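Local coordinates for protein putative DsbA oxidoreductase SCO1869 (Streptomyces coelicolor A3, PDB 3GL5) that is of uncertain function but probably acts as a thiol-disulfide oxidoreductase of the DsbA kind, with a thioredoxin-type fold that carries a helical insertion, at residues 55-58 with 59-62; 74-77 with 78-81; 98-101 with 102-106; 106-109 with 110-113; 167-170 with 171-175. All blocks are in the same frame, centred on the assembly; numbering follows the deposited sequence. Where two conformers were deposited one is given.

How the contacts relate
The five contacts illustrate how side chains three or four residues apart shape single helices of a DsbA-like fold. Contact 1 lies at the surface, contacts 2, 3 and 5 are partly buried, and contact 4 is the buried one. Contacts 1 and 2 occupy successive helices, 57-64 and 69-85, and touch where Leu61 meets Glu76. Contacts 3 and 4 share helix 101-111 and the residue Leu106, one at its start and one at its end; both pack against helix 166-178, which holds contact 5. Chemistry follows place: hydroxyl and methyl contacts in contact 1, a buried carboxylate in contact 2, ion pairs set beside apolar groups in contacts 3 to 5.

Contact 1 (55-58 with 59-62); sequences QPVL and TMLT
Val57 and Leu61 meet one turn apart at the start of helix 57-64, one of the helices that this DsbA-like thioredoxin fold inserts between its strands 36-42 and 186-189. This is the tight side. The two side chains run together in the same direction, and Val57 CG1 reaches Leu61 CD1 at 3.9 Å. The valine puts CG1 opposite its own backbone N (chi1 166°), which swings that methyl along the helix to the leucine. Beyond the pair, Val57 rests on Arg95 and His97, and Leu61 on Ala72 of helix 69-85.

The other flank is looser. Pro56, in the N-cap position, is exposed, and its ring lies obliquely to Thr59, with CG 3.4 Å from Thr59 OG1. Its carbonyl nevertheless takes part in the helix: the N of Met60, present as selenomethionine, donates to Pro56 O at 3.1 Å, in the carbonyl plane. Gln55, an extended chain lying across Met60, brings OE1 within 3.5 Å of Met60 CB.

One turn on, a threonine serves its own helix. Leu58 O accepts twice, from Thr62 N at 3.0 Å and from Thr62 OG1 at 2.9 Å. A valine in place of Thr62 has no hydroxyl, and Leu58 O would probably be left with the amide as its one donor from this residue. The hydroxyl lies between the backbone N and the carbonyl carbon (chi1 56°), and the two donors approach Leu58 O from opposite faces of the carbonyl plane.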
loop_
_atom_site.group_PDB
_atom_site.type_symbol
_atom_site.label_atom_id
_atom_site.label_comp_id
_atom_site.label_asym_id
_atom_site.label_seq_id
_atom_site.Cartn_x
_atom_site.Cartn_y
_atom_site.Cartn_z
ATOM N N GLN A 55 16.795 17.935 22.683
ATOM C CA GLN A 55 16.610 19.204 23.379
ATOM C C GLN A 55 15.293 19.129 24.153
ATOM O O GLN A 55 14.365 18.464 23.697
ATOM C CB GLN A 55 16.468 20.283 22.314
ATOM C CG GLN A 55 17.297 21.519 22.562
ATOM C CD GLN A 55 16.993 22.596 21.550
ATOM O OE1 GLN A 55 16.120 22.441 20.687
ATOM N NE2 GLN A 55 17.729 23.698 21.635
ATOM N N PRO A 56 15.179 19.838 25.295
ATOM C CA PRO A 56 13.829 19.924 25.895
ATOM C C PRO A 56 12.903 20.746 25.013
ATOM O O PRO A 56 13.322 21.770 24.469
ATOM C CB PRO A 56 14.055 20.619 27.237
ATOM C CG PRO A 56 15.570 20.590 27.459
ATOM C CD PRO A 56 16.214 20.502 26.105
ATOM N N VAL A 57 11.662 20.290 24.841
ATOM C CA VAL A 57 10.694 20.989 23.991
ATOM C C VAL A 57 10.556 22.463 24.406
ATOM O O VAL A 57 10.508 23.369 23.571
ATOM C CB VAL A 57 9.281 20.290 23.997
ATOM C CG1 VAL A 57 8.215 21.207 23.392
ATOM C CG2 VAL A 57 9.322 18.993 23.243
ATOM N N LEU A 58 10.517 22.697 25.709
ATOM C CA LEU A 58 10.151 24.008 26.212
ATOM C C LEU A 58 11.302 25.028 25.955
ATOM O O LEU A 58 11.052 26.190 25.609
ATOM C CB LEU A 58 9.847 23.863 27.688
ATOM C CG LEU A 58 8.766 24.720 28.302
ATOM C CD1 LEU A 58 7.587 23.806 28.658
ATOM C CD2 LEU A 58 9.427 25.366 29.525
ATOM N N THR A 59 12.543 24.539 26.079
ATOM C CA THR A 59 13.769 25.236 25.676
ATOM C C THR A 59 13.743 25.595 24.199
ATOM O O THR A 59 14.083 26.722 23.822
ATOM C CB THR A 59 15.027 24.350 25.942
ATOM O OG1 THR A 59 15.019 23.927 27.303
ATOM C CG2 THR A 59 16.325 25.097 25.660
HETATM N N MSE A 60 13.358 24.624 23.368
HETATM C CA MSE A 60 13.243 24.819 21.920
HETATM C C MSE A 60 12.267 25.939 21.575
HETATM O O MSE A 60 12.555 26.778 20.725
HETATM C CB MSE A 60 12.808 23.522 21.222
HETATM C CG MSE A 60 12.183 23.736 19.838
HETATM SE SE MSE A 60 11.197 22.160 19.226
HETATM C CE MSE A 60 9.387 22.807 19.453
ATOM N N LEU A 61 11.113 25.947 22.236
ATOM C CA LEU A 61 10.100 26.974 21.986
ATOM C C LEU A 61 10.605 28.370 22.386
ATOM O O LEU A 61 10.540 29.324 21.621
ATOM C CB LEU A 61 8.796 26.630 22.704
ATOM C CG LEU A 61 8.210 25.337 22.128
ATOM C CD1 LEU A 61 7.014 24.864 22.918
ATOM C CD2 LEU A 61 7.857 25.505 20.674
ATOM N N THR A 62 11.150 28.464 23.582
ATOM C CA THR A 62 11.567 29.756 24.094
ATOM C C THR A 62 12.849 30.257 23.400
ATOM O O THR A 62 12.935 31.417 23.025
ATOM C CB THR A 62 11.660 29.730 25.638
ATOM O OG1 THR A 62 12.550 28.687 26.063
ATOM C CG2 THR A 62 10.280 29.453 26.223
#

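Contact 2 (74-77 with 78-81); sequences AGED and NLGA
From Asn78 N to Ala74 O through to Ala81 N to Asp77 O, four consecutive bonds of the i to i+4 kind give about two unbroken turns of alpha-helix, in which the Gly80 N to Glu76 O bond measures 2.8 Å. On this regular backbone the side chains divide between two flanks.

Glu76 and Leu79 share one of them. The glutamate's CG lies opposite its carbonyl carbon (chi1 -71°) and the chain then folds at chi2, so the carboxylate comes obliquely across the leucine, with OE2 3.9 Å from Leu79 CD1. An oxygen against a methyl gains little by itself; the buried carboxylate is held by the other oxygen, OE1, which forms a salt bridge with Arg95 NH2 and a hydrogen bond with Tyr90 OH. The same leucine methyl, Leu79 CD1, also lies 3.9 Å from Gly75 O.

Helix 69-85 belongs to the helical insertion of the DsbA-like fold, and here it meets the thioredoxin part directly. Leu79 packs on Pro14 and Trp15, the two residues that separate Cys13 from Cys16 in the disulfide, so this flank packs directly on the CxxC segment at the start of helix 14-28.

Asn78 looks elsewhere. Its CB sits above the preceding turn, 3.4 Å from Gly75 O and 3.5 Å from Ala74 O, while the amide is carried outward and its OD1 accepts from Gln82 NE2. Gly238 of the second subunit packs on the same asparagine.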
loop_
_atom_site.group_PDB
_atom_site.type_symbol
_atom_site.label_atom_id
_atom_site.label_comp_id
_atom_site.label_asym_id
_atom_site.label_seq_id
_atom_site.Cartn_x
_atom_site.Cartn_y
_atom_site.Cartn_z
ATOM N N ALA A 74 1.849 27.417 28.242
ATOM C CA ALA A 74 0.423 27.505 27.880
ATOM C C ALA A 74 0.049 26.715 26.623
ATOM O O ALA A 74 -1.007 26.100 26.573
ATOM C CB ALA A 74 -0.023 28.944 27.727
ATOM N N GLY A 75 0.913 26.739 25.610
ATOM C CA GLY A 75 0.671 25.936 24.419
ATOM C C GLY A 75 0.610 24.478 24.810
ATOM O O GLY A 75 -0.285 23.774 24.386
ATOM N N GLU A 76 1.551 24.037 25.649
ATOM C CA GLU A 76 1.635 22.647 26.092
ATOM C C GLU A 76 0.440 22.228 26.944
ATOM O O GLU A 76 -0.088 21.107 26.778
ATOM C CB GLU A 76 2.933 22.379 26.856
ATOM C CG GLU A 76 4.188 22.378 25.985
ATOM C CD GLU A 76 4.008 21.653 24.665
ATOM O OE1 GLU A 76 3.861 20.414 24.660
ATOM O OE2 GLU A 76 4.015 22.355 23.625
ATOM N N ASP A 77 0.027 23.112 27.841
ATOM C CA ASP A 77 -1.194 22.888 28.626
ATOM C C ASP A 77 -2.400 22.752 27.692
ATOM O O ASP A 77 -3.217 21.847 27.840
ATOM C CB ASP A 77 -1.429 24.007 29.651
ATOM C CG ASP A 77 -0.347 24.058 30.726
ATOM O OD1 ASP A 77 0.464 23.138 30.859
ATOM O OD2 ASP A 77 -0.278 25.057 31.456
ATOM N N ASN A 78 -2.497 23.629 26.704
ATOM C CA ASN A 78 -3.575 23.492 25.763
ATOM C C ASN A 78 -3.537 22.176 24.998
ATOM O O ASN A 78 -4.572 21.529 24.804
ATOM C CB ASN A 78 -3.593 24.617 24.750
ATOM C CG ASN A 78 -4.640 24.367 23.684
ATOM O OD1 ASN A 78 -5.810 24.126 24.000
ATOM N ND2 ASN A 78 -4.227 24.399 22.414
ATOM N N LEU A 79 -2.346 21.786 24.558
ATOM C CA LEU A 79 -2.185 20.531 23.852
ATOM C C LEU A 79 -2.558 19.357 24.763
ATOM O O LEU A 79 -3.157 18.387 24.321
ATOM C CB LEU A 79 -0.762 20.415 23.308
ATOM C CG LEU A 79 -0.601 20.988 21.885
ATOM C CD1 LEU A 79 0.891 21.296 21.573
ATOM C CD2 LEU A 79 -1.163 20.000 20.892
ATOM N N GLY A 80 -2.192 19.448 26.031
ATOM C CA GLY A 80 -2.588 18.435 27.002
ATOM C C GLY A 80 -4.098 18.328 27.164
ATOM O O GLY A 80 -4.644 17.231 27.252
ATOM N N ALA A 81 -4.781 19.457 27.192
ATOM C CA ALA A 81 -6.246 19.427 27.257
ATOM C C ALA A 81 -6.876 18.773 26.015
ATOM O O ALA A 81 -7.835 17.965 26.134
ATOM C CB ALA A 81 -6.824 20.883 27.465
#

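Contact 3 (98-101 with 102-106); sequences GSTF and DLHRL
Asp102 OD1, 3.8 Å from Phe101 CD2, is gripped by two nitrogens of Arg105. The arginine comes side-on, with NE 2.9 Å and NH2 2.8 Å from Asp102 OD1, and the oxygen lies in the guanidinium plane. Because NE and NH2 share one acceptor, this grip alone leaves a pivot; at the other end Arg105 NH1 donates to Ala164 O and Val158 O, which is likely to limit its turning. Arg105 CG sits over one face of the Phe101 ring, 4.2 Å from its centroid in a CH-pi contact, while Arg105 CD closes on Phe101 CE2 at 3.6 Å. Phe101 extends its ring opposite the backbone N (chi1 -180°), the direction that carries it across the arginine one turn on.

All this happens at the N-terminus of helix 101-111. Thr100 holds the N-cap position, yet its hydroxyl makes no capping bond. It lies in the plane of the His104 ring, at its edge, with Thr100 OG1 3.3 Å from His104 CD2, and both OG1 and the histidine NE2 are bonded to Asp10 OD1. One of the first helical amides is served by water instead: a single molecule accepts from Asp102 N at 3.1 Å and is bonded to Ser99 OG at 2.8 Å.

The contact sits between the helices of the insertion and, through Asp10, the end of strand 3-9. Phe101 faces Ala166 and Arg170 of helix 166-178, Leu106 reaches Val155 of helix 152-160, and Leu103 packs on Phe123 of helix 116-128.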
loop_
_atom_site.group_PDB
_atom_site.type_symbol
_atom_site.label_atom_id
_atom_site.label_comp_id
_atom_site.label_asym_id
_atom_site.label_seq_id
_atom_site.Cartn_x
_atom_site.Cartn_y
_atom_site.Cartn_z
ATOM N N GLY A 98 13.815 15.508 19.195
ATOM C CA GLY A 98 15.025 15.110 18.457
ATOM C C GLY A 98 14.757 14.635 17.037
ATOM O O GLY A 98 13.671 14.847 16.463
ATOM N N SER A 99 15.776 14.020 16.453
ATOM C CA SER A 99 15.704 13.487 15.108
ATOM C C SER A 99 14.778 12.246 15.056
ATOM O O SER A 99 14.785 11.429 15.991
ATOM C CB SER A 99 17.128 13.126 14.659
ATOM O OG SER A 99 17.082 12.128 13.639
ATOM N N THR A 100 13.990 12.089 13.984
ATOM C CA THR A 100 13.053 10.919 13.873
ATOM C C THR A 100 13.380 9.990 12.690
ATOM O O THR A 100 12.609 9.098 12.348
ATOM C CB THR A 100 11.591 11.369 13.724
ATOM O OG1 THR A 100 11.487 12.274 12.602
ATOM C CG2 THR A 100 11.134 12.068 14.987
ATOM N N PHE A 101 14.525 10.214 12.065
ATOM C CA PHE A 101 14.841 9.533 10.851
ATOM C C PHE A 101 14.758 8.018 11.025
ATOM O O PHE A 101 14.106 7.333 10.239
ATOM C CB PHE A 101 16.229 9.936 10.312
ATOM C CG PHE A 101 16.587 9.235 9.019
ATOM C CD1 PHE A 101 15.790 9.388 7.878
ATOM C CD2 PHE A 101 17.704 8.408 8.937
ATOM C CE1 PHE A 101 16.111 8.731 6.681
ATOM C CE2 PHE A 101 18.043 7.771 7.700
ATOM C CZ PHE A 101 17.230 7.930 6.598
ATOM N N ASP A 102 15.451 7.517 12.043
ATOM C CA ASP A 102 15.486 6.093 12.372
ATOM C C ASP A 102 14.127 5.539 12.813
ATOM O O ASP A 102 13.766 4.382 12.481
ATOM C CB ASP A 102 16.562 5.833 13.431
ATOM C CG ASP A 102 17.970 5.980 12.849
ATOM O OD1 ASP A 102 18.100 5.766 11.626
ATOM O OD2 ASP A 102 18.930 6.329 13.575
ATOM N N LEU A 103 13.362 6.362 13.527
ATOM C CA LEU A 103 12.009 5.966 13.862
ATOM C C LEU A 103 11.226 5.712 12.578
ATOM O O LEU A 103 10.522 4.725 12.451
ATOM C CB LEU A 103 11.340 7.062 14.707
ATOM C CG LEU A 103 11.626 7.087 16.213
ATOM C CD1 LEU A 103 13.071 7.462 16.496
ATOM C CD2 LEU A 103 10.721 8.088 16.865
ATOM N N HIS A 104 11.359 6.605 11.609
ATOM C CA HIS A 104 10.647 6.443 10.369
ATOM C C HIS A 104 11.083 5.210 9.578
ATOM O O HIS A 104 10.235 4.549 8.975
ATOM C CB HIS A 104 10.705 7.721 9.521
ATOM C CG HIS A 104 9.818 8.815 10.044
ATOM N ND1 HIS A 104 8.444 8.766 9.941
ATOM C CD2 HIS A 104 10.108 9.972 10.699
ATOM C CE1 HIS A 104 7.920 9.857 10.479
ATOM N NE2 HIS A 104 8.907 10.611 10.933
ATOM N N ARG A 105 12.377 4.914 9.575
ATOM C CA ARG A 105 12.884 3.689 8.927
ATOM C C ARG A 105 12.259 2.451 9.561
ATOM O O ARG A 105 11.791 1.540 8.843
ATOM C CB ARG A 105 14.414 3.620 8.979
ATOM C CG ARG A 105 15.064 4.777 8.199
ATOM C CD ARG A 105 16.532 4.541 7.908
ATOM N NE ARG A 105 17.343 4.387 9.133
ATOM C CZ ARG A 105 17.872 3.234 9.563
ATOM N NH1 ARG A 105 17.685 2.085 8.909
ATOM N NH2 ARG A 105 18.603 3.227 10.653
ATOM N N LEU A 106 12.176 2.462 10.891
ATOM C CA LEU A 106 11.518 1.379 11.630
ATOM C C LEU A 106 10.024 1.325 11.395
ATOM O O LEU A 106 9.455 0.232 11.419
ATOM C CB LEU A 106 11.800 1.447 13.130
ATOM C CG LEU A 106 13.196 1.039 13.602
ATOM C CD1 LEU A 106 13.191 1.263 15.119
ATOM C CD2 LEU A 106 13.574 -0.425 13.263
HETATM O O HOH W 1 17.366 9.310 13.648
#

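Contact 4 (106-109 with 110-113); sequences LLHL and AKER
Leu109 directs CG opposite its backbone N (chi1 173°), while Arg113, bent at chi2 (-68°), folds back toward the preceding turn; together these torsions bring Leu109 CD1 over one face of the Arg113 guanidinium. The methyl lies 3.9 Å above that plane, offset toward its rim, and Arg113 CG is 4.0 Å from the same Leu109 CD1. The site is the C-terminal end of helix 101-111, a helix of the insertion in this DsbA-like fold.

Glu112 is the first residue to leave helical torsions, and the bonding pattern changes there. Ala110 N still donates almost straight to Leu106 O, at 3.0 Å. Glu112 N then divides itself between His108 O and, weakly, Leu109 O. One residue later the turn tightens to an i to i+3 bond, Arg113 N to Ala110 O at 2.8 Å.

Around the pair, Val155 and Val158 of helix 152-160 cover the leucine, and Glu154 OE2 takes the arginine NE in a salt bridge that is likely to steady the flat group against the methyl. Arg113 also packs on Arg113 of the second subunit.

His108 and Lys111 form the other flank, side by side and pointing the same way. His108 NE2 is hydrogen-bonded to Ser42 OG, whereas His108 ND1 stands 4.2 Å from Lys111 CD.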
loop_
_atom_site.group_PDB
_atom_site.type_symbol
_atom_site.label_atom_id
_atom_site.label_comp_id
_atom_site.label_asym_id
_atom_site.label_seq_id
_atom_site.Cartn_x
_atom_site.Cartn_y
_atom_site.Cartn_z
ATOM N N LEU A 106 12.176 2.462 10.891
ATOM C CA LEU A 106 11.518 1.379 11.630
ATOM C C LEU A 106 10.024 1.325 11.395
ATOM O O LEU A 106 9.455 0.232 11.419
ATOM C CB LEU A 106 11.800 1.447 13.130
ATOM C CG LEU A 106 13.196 1.039 13.602
ATOM C CD1 LEU A 106 13.191 1.263 15.119
ATOM C CD2 LEU A 106 13.574 -0.425 13.263
ATOM N N LEU A 107 9.373 2.485 11.164
ATOM C CA LEU A 107 7.962 2.460 10.789
ATOM C C LEU A 107 7.761 1.721 9.452
ATOM O O LEU A 107 6.732 1.084 9.248
ATOM C CB LEU A 107 7.341 3.856 10.747
ATOM C CG LEU A 107 7.133 4.480 12.143
ATOM C CD1 LEU A 107 6.931 6.005 12.052
ATOM C CD2 LEU A 107 5.911 3.851 12.859
ATOM N N HIS A 108 8.720 1.857 8.548
ATOM C CA HIS A 108 8.672 1.152 7.280
ATOM C C HIS A 108 8.939 -0.342 7.437
ATOM O O HIS A 108 8.258 -1.125 6.831
ATOM C CB HIS A 108 9.576 1.816 6.225
ATOM C CG HIS A 108 8.933 3.008 5.593
ATOM N ND1 HIS A 108 8.267 2.947 4.389
ATOM C CD2 HIS A 108 8.772 4.276 6.046
ATOM C CE1 HIS A 108 7.763 4.136 4.102
ATOM N NE2 HIS A 108 8.060 4.962 5.093
ATOM N N LEU A 109 9.887 -0.741 8.263
ATOM C CA LEU A 109 9.923 -2.149 8.734
ATOM C C LEU A 109 8.542 -2.660 9.178
ATOM O O LEU A 109 8.008 -3.639 8.619
ATOM C CB LEU A 109 10.956 -2.344 9.846
ATOM C CG LEU A 109 10.980 -3.723 10.537
ATOM C CD1 LEU A 109 11.063 -4.896 9.519
ATOM C CD2 LEU A 109 12.144 -3.787 11.496
ATOM N N ALA A 110 7.941 -1.968 10.148
ATOM C CA ALA A 110 6.550 -2.237 10.550
ATOM C C ALA A 110 5.528 -2.269 9.400
ATOM O O ALA A 110 4.653 -3.125 9.379
ATOM C CB ALA A 110 6.087 -1.216 11.642
ATOM N N LYS A 111 5.606 -1.334 8.453
ATOM C CA LYS A 111 4.563 -1.239 7.410
ATOM C C LYS A 111 4.609 -2.528 6.584
ATOM O O LYS A 111 3.567 -3.055 6.093
ATOM C CB LYS A 111 4.811 -0.008 6.533
ATOM C CG LYS A 111 3.921 0.112 5.284
ATOM C CD LYS A 111 4.582 0.987 4.215
ATOM C CE LYS A 111 3.554 1.935 3.605
ATOM N NZ LYS A 111 3.892 2.377 2.214
ATOM N N GLU A 112 5.836 -3.038 6.495
ATOM C CA GLU A 112 6.164 -4.266 5.809
ATOM C C GLU A 112 6.266 -5.459 6.776
ATOM O O GLU A 112 6.912 -6.471 6.480
ATOM C CB GLU A 112 7.459 -4.084 5.039
ATOM C CG GLU A 112 7.520 -4.882 3.826
ATOM C CD GLU A 112 8.920 -5.339 3.558
ATOM O OE1 GLU A 112 9.751 -4.462 3.263
ATOM O OE2 GLU A 112 9.169 -6.574 3.659
ATOM N N ARG A 113 5.629 -5.343 7.930
ATOM C CA ARG A 113 5.308 -6.509 8.734
ATOM C C ARG A 113 3.845 -6.396 9.135
ATOM O O ARG A 113 3.442 -6.998 10.119
ATOM C CB ARG A 113 6.166 -6.609 9.990
ATOM C CG ARG A 113 7.603 -6.936 9.772
ATOM C CD ARG A 113 7.823 -8.384 9.242
ATOM N NE ARG A 113 9.217 -8.515 8.885
ATOM C CZ ARG A 113 9.707 -8.295 7.668
ATOM N NH1 ARG A 113 8.911 -7.980 6.650
ATOM N NH2 ARG A 113 11.011 -8.403 7.470
#

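Contact 5 (167-170 with 171-175); sequences DEVR and ADERE
Arg170 and Glu173 form a salt bridge one turn apart on helix 166-178, with Arg170 NH1 donating to Glu173 OE1 at 2.9 Å. The N-H points well at its acceptor (157°), the oxygen lies in the guanidinium plane at its edge, and it uses the lone pair on the side of the other carboxylate oxygen. The two flat groups are nearly coplanar. Arg170 bends at chi2 (-57°) so that the chain doubles toward the glutamate, and Arg170 CD also comes within 3.4 Å of Glu173 OE1. Glu173 runs extended beyond CG and lies alongside Val169, its OE2 3.7 Å from Val169 CG1.

Beneath the side chains the helix is regular, Arg174 N meeting Arg170 O at 2.7 Å nearly head-on. Asp172, on a different flank, lays its CB 3.5 Å from Val169 O and is held by Arg41 NH1 and the backbone N of Ser42, both of strand 36-42, which fastens this last helix of the insertion to the thioredoxin sheet.

Farther out, Glu44 OE1 gives Arg170 NH1 a second charged partner and also lies close to Glu173 OE2. If a leucine stood in for Glu173, Arg170 NH1 would probably be left with Glu44 as its charged mate and the guanidinium would be freer to turn. One arginine thus serves two carboxylates, and its positive charge probably offsets the repulsion that Glu44 and Glu173 would otherwise feel.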
loop_
_atom_site.group_PDB
_atom_site.type_symbol
_atom_site.label_atom_id
_atom_site.label_comp_id
_atom_site.label_asym_id
_atom_site.label_seq_id
_atom_site.Cartn_x
_atom_site.Cartn_y
_atom_site.Cartn_z
ATOM N N ASP A 167 15.350 4.653 1.533
ATOM C CA ASP A 167 14.772 5.033 0.241
ATOM C C ASP A 167 13.273 5.264 0.394
ATOM O O ASP A 167 12.702 6.230 -0.162
ATOM C CB ASP A 167 15.003 3.926 -0.782
ATOM C CG ASP A 167 16.430 3.920 -1.369
ATOM O OD1 ASP A 167 17.254 4.845 -1.118
ATOM O OD2 ASP A 167 16.712 2.968 -2.139
ATOM N N GLU A 168 12.670 4.377 1.173
ATOM C CA GLU A 168 11.254 4.390 1.433
ATOM C C GLU A 168 10.854 5.637 2.234
ATOM O O GLU A 168 9.852 6.272 1.944
ATOM C CB GLU A 168 10.853 3.123 2.209
ATOM C CG GLU A 168 10.821 1.852 1.361
ATOM C CD GLU A 168 12.206 1.279 1.100
ATOM O OE1 GLU A 168 13.233 1.795 1.607
ATOM O OE2 GLU A 168 12.264 0.280 0.381
ATOM N N VAL A 169 11.636 5.985 3.244
ATOM C CA VAL A 169 11.381 7.226 3.967
ATOM C C VAL A 169 11.447 8.432 3.029
ATOM O O VAL A 169 10.522 9.254 3.003
ATOM C CB VAL A 169 12.341 7.387 5.151
ATOM C CG1 VAL A 169 12.136 8.775 5.833
ATOM C CG2 VAL A 169 12.087 6.236 6.128
ATOM N N ARG A 170 12.541 8.552 2.270
ATOM C CA ARG A 170 12.703 9.684 1.386
ATOM C C ARG A 170 11.579 9.720 0.349
ATOM O O ARG A 170 11.130 10.782 0.010
ATOM C CB ARG A 170 14.099 9.676 0.677
ATOM C CG ARG A 170 15.278 9.737 1.591
ATOM C CD ARG A 170 15.237 10.968 2.493
ATOM N NE ARG A 170 16.397 10.982 3.395
ATOM C CZ ARG A 170 16.382 11.442 4.633
ATOM N NH1 ARG A 170 15.267 11.964 5.124
ATOM N NH2 ARG A 170 17.479 11.390 5.382
ATOM N N ALA A 171 11.139 8.573 -0.175
ATOM C CA ALA A 171 10.102 8.562 -1.201
ATOM C C ALA A 171 8.775 9.107 -0.643
ATOM O O ALA A 171 8.093 9.849 -1.309
ATOM C CB ALA A 171 9.934 7.152 -1.774
ATOM N N ASP A 172 8.437 8.792 0.607
ATOM C CA ASP A 172 7.249 9.357 1.246
ATOM C C ASP A 172 7.433 10.872 1.365
ATOM O O ASP A 172 6.521 11.663 1.093
ATOM C CB ASP A 172 7.104 8.769 2.649
ATOM C CG ASP A 172 6.334 7.443 2.679
ATOM O OD1 ASP A 172 5.904 6.924 1.633
ATOM O OD2 ASP A 172 6.143 6.924 3.780
ATOM N N GLU A 173 8.635 11.290 1.753
ATOM C CA GLU A 173 8.870 12.727 1.947
ATOM C C GLU A 173 8.804 13.454 0.621
ATOM O O GLU A 173 8.251 14.510 0.526
ATOM C CB GLU A 173 10.214 12.981 2.645
ATOM C CG GLU A 173 10.170 12.507 4.052
ATOM C CD GLU A 173 11.545 12.468 4.747
ATOM O OE1 GLU A 173 12.603 12.519 4.061
ATOM O OE2 GLU A 173 11.559 12.413 6.000
ATOM N N ARG A 174 9.392 12.860 -0.388
ATOM C CA ARG A 174 9.325 13.373 -1.750
ATOM C C ARG A 174 7.872 13.591 -2.210
ATOM O O ARG A 174 7.512 14.659 -2.682
ATOM C CB ARG A 174 10.075 12.428 -2.690
ATOM C CG ARG A 174 9.984 12.824 -4.120
ATOM C CD ARG A 174 10.615 11.808 -4.994
ATOM N NE ARG A 174 9.754 10.653 -5.301
ATOM C CZ ARG A 174 10.090 9.371 -5.098
ATOM N NH1 ARG A 174 11.260 9.062 -4.558
ATOM N NH2 ARG A 174 9.262 8.390 -5.457
ATOM N N GLU A 175 7.046 12.555 -2.070
ATOM C CA GLU A 175 5.608 12.585 -2.434
ATOM C C GLU A 175 4.830 13.732 -1.721
ATOM O O GLU A 175 4.062 14.473 -2.359
ATOM C CB GLU A 175 5.031 11.206 -2.110
ATOM C CG GLU A 175 3.605 10.962 -2.515
ATOM C CD GLU A 175 3.485 10.547 -3.955
ATOM O OE1 GLU A 175 4.247 9.642 -4.379
ATOM O OE2 GLU A 175 2.624 11.120 -4.657
#